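Local coordinates for PUA domain-containing protein (Archaeoglobus fulgidus DSM 4304, PDB 2Q07) that is of unknown function but, as a PUA-domain member of the archaeosine synthase type 1 family, probably binds RNA in archaeosine-tRNA biosynthesis, at residues Phe238-Thr243 / Ser267-Val272. Sequence-based numbering, arbitrary orientation.
Sequences FEVKGT and SRIFGV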
ATOM      1  N   PHE A 238      20.110 -15.818  23.797  1.00 33.47           N
ATOM      2  CA  PHE A 238      21.218 -16.325  22.998  1.00 33.62           C
ATOM      3  C   PHE A 238      21.676 -15.251  22.008  1.00 34.11           C
ATOM      4  O   PHE A 238      20.931 -14.313  21.712  1.00 34.02           O
ATOM      5  CB  PHE A 238      20.786 -17.594  22.257  1.00 30.38           C
ATOM      6  CG  PHE A 238      19.470 -17.458  21.539  1.00 29.95           C
ATOM      7  CD1 PHE A 238      19.405 -16.884  20.276  1.00 28.48           C
ATOM      8  CD2 PHE A 238      18.290 -17.882  22.145  1.00 28.25           C
ATOM      9  CE1 PHE A 238      18.181 -16.734  19.623  1.00 29.41           C
ATOM     10  CE2 PHE A 238      17.064 -17.735  21.506  1.00 27.05           C
ATOM     11  CZ  PHE A 238      17.007 -17.162  20.244  1.00 26.10           C
ATOM     12  N   GLU A 239      22.903 -15.388  21.511  1.00 35.05           N
ATOM     13  CA  GLU A 239      23.459 -14.437  20.551  1.00 35.49           C
ATOM     14  C   GLU A 239      22.727 -14.624  19.225  1.00 34.47           C
ATOM     15  O   GLU A 239      22.817 -15.687  18.617  1.00 35.66           O
ATOM     16  CB  GLU A 239      24.954 -14.702  20.336  1.00 39.94           C
ATOM     17  CG  GLU A 239      25.787 -14.843  21.611  1.00 44.77           C
ATOM     18  CD  GLU A 239      25.998 -13.529  22.345  1.00 49.03           C
ATOM     19  OE1 GLU A 239      26.550 -12.583  21.736  1.00 51.51           O
ATOM     20  OE2 GLU A 239      25.617 -13.447  23.535  1.00 49.04           O
ATOM     21  N   VAL A 240      22.005 -13.605  18.769  1.00 32.01           N
ATOM     22  CA  VAL A 240      21.271 -13.730  17.511  1.00 29.54           C
ATOM     23  C   VAL A 240      22.197 -13.587  16.305  1.00 29.31           C
ATOM     24  O   VAL A 240      23.001 -12.662  16.238  1.00 28.02           O
ATOM     25  CB  VAL A 240      20.134 -12.684  17.411  1.00 28.39           C
ATOM     26  CG1 VAL A 240      19.438 -12.799  16.062  1.00 25.03           C
ATOM     27  CG2 VAL A 240      19.129 -12.897  18.546  1.00 27.44           C
ATOM     28  N   LYS A 241      22.067 -14.513  15.361  1.00 30.60           N
ATOM     29  CA  LYS A 241      22.877 -14.525  14.151  1.00 33.54           C
ATOM     30  C   LYS A 241      22.134 -15.103  12.941  1.00 34.33           C
ATOM     31  O   LYS A 241      22.072 -16.320  12.759  1.00 36.39           O
ATOM     32  CB  LYS A 241      24.159 -15.333  14.381  1.00 35.86           C
ATOM     33  CG  LYS A 241      25.091 -14.728  15.418  1.00 39.86           C
ATOM     34  CD  LYS A 241      26.487 -15.324  15.358  1.00 42.56           C
ATOM     35  CE  LYS A 241      27.393 -14.637  16.373  1.00 45.80           C
ATOM     36  NZ  LYS A 241      28.820 -15.055  16.272  1.00 47.47           N
ATOM     37  N   GLY A 242      21.570 -14.226  12.120  1.00 33.93           N
ATOM     38  CA  GLY A 242      20.869 -14.674  10.932  1.00 32.60           C
ATOM     39  C   GLY A 242      19.523 -15.351  11.119  1.00 32.31           C
ATOM     40  O   GLY A 242      18.522 -14.888  10.576  1.00 32.57           O
ATOM     41  N   THR A 243      19.488 -16.439  11.885  1.00 31.71           N
ATOM     42  CA  THR A 243      18.247 -17.184  12.089  1.00 30.27           C
ATOM     43  C   THR A 243      17.837 -17.399  13.543  1.00 29.09           C
ATOM     44  O   THR A 243      18.676 -17.507  14.429  1.00 28.04           O
ATOM     45  CB  THR A 243      18.333 -18.590  11.433  1.00 30.81           C
ATOM     46  OG1 THR A 243      18.657 -18.460  10.042  1.00 33.50           O
ATOM     47  CG2 THR A 243      17.004 -19.323  11.567  1.00 30.77           C
ATOM     48  N   SER A 267      16.349  -9.838  27.084  1.00 29.26           N
ATOM     49  CA  SER A 267      16.852  -8.904  28.087  1.00 32.00           C
ATOM     50  C   SER A 267      18.030  -8.024  27.668  1.00 32.87           C
ATOM     51  O   SER A 267      18.367  -7.070  28.373  1.00 33.22           O
ATOM     52  CB  SER A 267      17.237  -9.665  29.359  1.00 32.29           C
ATOM     53  OG  SER A 267      18.400 -10.443  29.138  1.00 36.87           O
ATOM     54  N   ARG A 268      18.658  -8.322  26.534  1.00 33.42           N
ATOM     55  CA  ARG A 268      19.806  -7.525  26.107  1.00 33.56           C
ATOM     56  C   ARG A 268      19.654  -6.842  24.750  1.00 32.03           C
ATOM     57  O   ARG A 268      20.355  -5.873  24.465  1.00 30.79           O
ATOM     58  CB  ARG A 268      21.074  -8.385  26.081  1.00 37.90           C
ATOM     59  CG  ARG A 268      21.091  -9.410  24.959  1.00 43.13           C
ATOM     60  CD  ARG A 268      22.504  -9.880  24.631  1.00 48.95           C
ATOM     61  NE  ARG A 268      23.136 -10.612  25.725  1.00 52.45           N
ATOM     62  CZ  ARG A 268      24.351 -11.148  25.654  1.00 54.93           C
ATOM     63  NH1 ARG A 268      25.064 -11.030  24.540  1.00 55.99           N
ATOM     64  NH2 ARG A 268      24.858 -11.802  26.692  1.00 56.22           N
ATOM     65  N   ILE A 269      18.751  -7.338  23.913  1.00 30.09           N
ATOM     66  CA  ILE A 269      18.565  -6.741  22.600  1.00 28.51           C
ATOM     67  C   ILE A 269      17.159  -6.884  22.047  1.00 26.92           C
ATOM     68  O   ILE A 269      16.315  -7.610  22.581  1.00 25.33           O
ATOM     69  CB  ILE A 269      19.499  -7.386  21.530  1.00 30.73           C
ATOM     70  CG1 ILE A 269      19.115  -8.853  21.330  1.00 30.28           C
ATOM     71  CG2 ILE A 269      20.959  -7.302  21.953  1.00 29.16           C
ATOM     72  CD1 ILE A 269      19.771  -9.497  20.132  1.00 32.83           C
ATOM     73  N   PHE A 270      16.923  -6.161  20.961  1.00 24.92           N
ATOM     74  CA  PHE A 270      15.676  -6.254  20.234  1.00 23.28           C
ATOM     75  C   PHE A 270      16.082  -6.039  18.786  1.00 21.12           C
ATOM     76  O   PHE A 270      17.115  -5.427  18.514  1.00 19.16           O
ATOM     77  CB  PHE A 270      14.635  -5.237  20.730  1.00 24.46           C
ATOM     78  CG  PHE A 270      14.934  -3.808  20.401  1.00 23.28           C
ATOM     79  CD1 PHE A 270      14.260  -3.167  19.362  1.00 23.05           C
ATOM     80  CD2 PHE A 270      15.824  -3.074  21.178  1.00 23.38           C
ATOM     81  CE1 PHE A 270      14.460  -1.820  19.106  1.00 23.51           C
ATOM     82  CE2 PHE A 270      16.035  -1.723  20.938  1.00 21.04           C
ATOM     83  CZ  PHE A 270      15.353  -1.090  19.901  1.00 23.31           C
ATOM     84  N   GLY A 271      15.311  -6.597  17.862  1.00 19.52           N
ATOM     85  CA  GLY A 271      15.651  -6.452  16.462  1.00 21.20           C
ATOM     86  C   GLY A 271      14.479  -6.533  15.503  1.00 18.03           C
ATOM     87  O   GLY A 271      13.318  -6.584  15.905  1.00 17.83           O
ATOM     88  N   VAL A 272      14.811  -6.536  14.220  1.00 18.09           N
ATOM     89  CA  VAL A 272      13.828  -6.586  13.149  1.00 17.84           C
ATOM     90  C   VAL A 272      14.086  -7.831  12.309  1.00 18.45           C
ATOM     91  O   VAL A 272      15.236  -8.197  12.085  1.00 14.80           O
ATOM     92  CB  VAL A 272      13.955  -5.338  12.240  1.00 18.17           C
ATOM     93  CG1 VAL A 272      13.000  -5.447  11.064  1.00 17.87           C
ATOM     94  CG2 VAL A 272      13.669  -4.075  13.042  1.00 19.52           C
TER
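Glu239 and Arg268 meet between the loop joining strands 232-235 and 243-245 and the turn that enters strand 270-275. The Glu239 CB points away from 267-272, and neither CB nor CG comes within contact distance of it. A bend at chi2 (-72°) then turns the carboxylate back toward Arg268. Glu239 CD and Glu239 OE1 each remain 3.5 Å from Arg268 NH1, whereas Glu239 OE2 makes the salt bridge, 2.7 Å from the same NH1. Arg268 NH2 lies 3.6 Å from Glu239 OE2, so one oxygen and one nitrogen carry the pairing. The carboxylate and guanidinium planes stand 79° apart, which rules out a coplanar, two-pronged bridge.

Beneath this pair, Val240 CG2 touches Ile269 CD1 at 3.8 Å, a single methyl-to-methyl meeting. Both residues also rest on strand 289-297, Val240 against Val293 and Ile269 against Lys296.

Segments 238-243 and 267-272 together bury 149 Å², joining an interstrand loop to the start of strand 270-275 in the mixed sheet of the PUA domain, a fold typically associated with RNA binding. With both charged residues exposed and one short N-O pair, the chemistry implies a single-pronged surface link, probably weakened by solvent, above a small apolar touch.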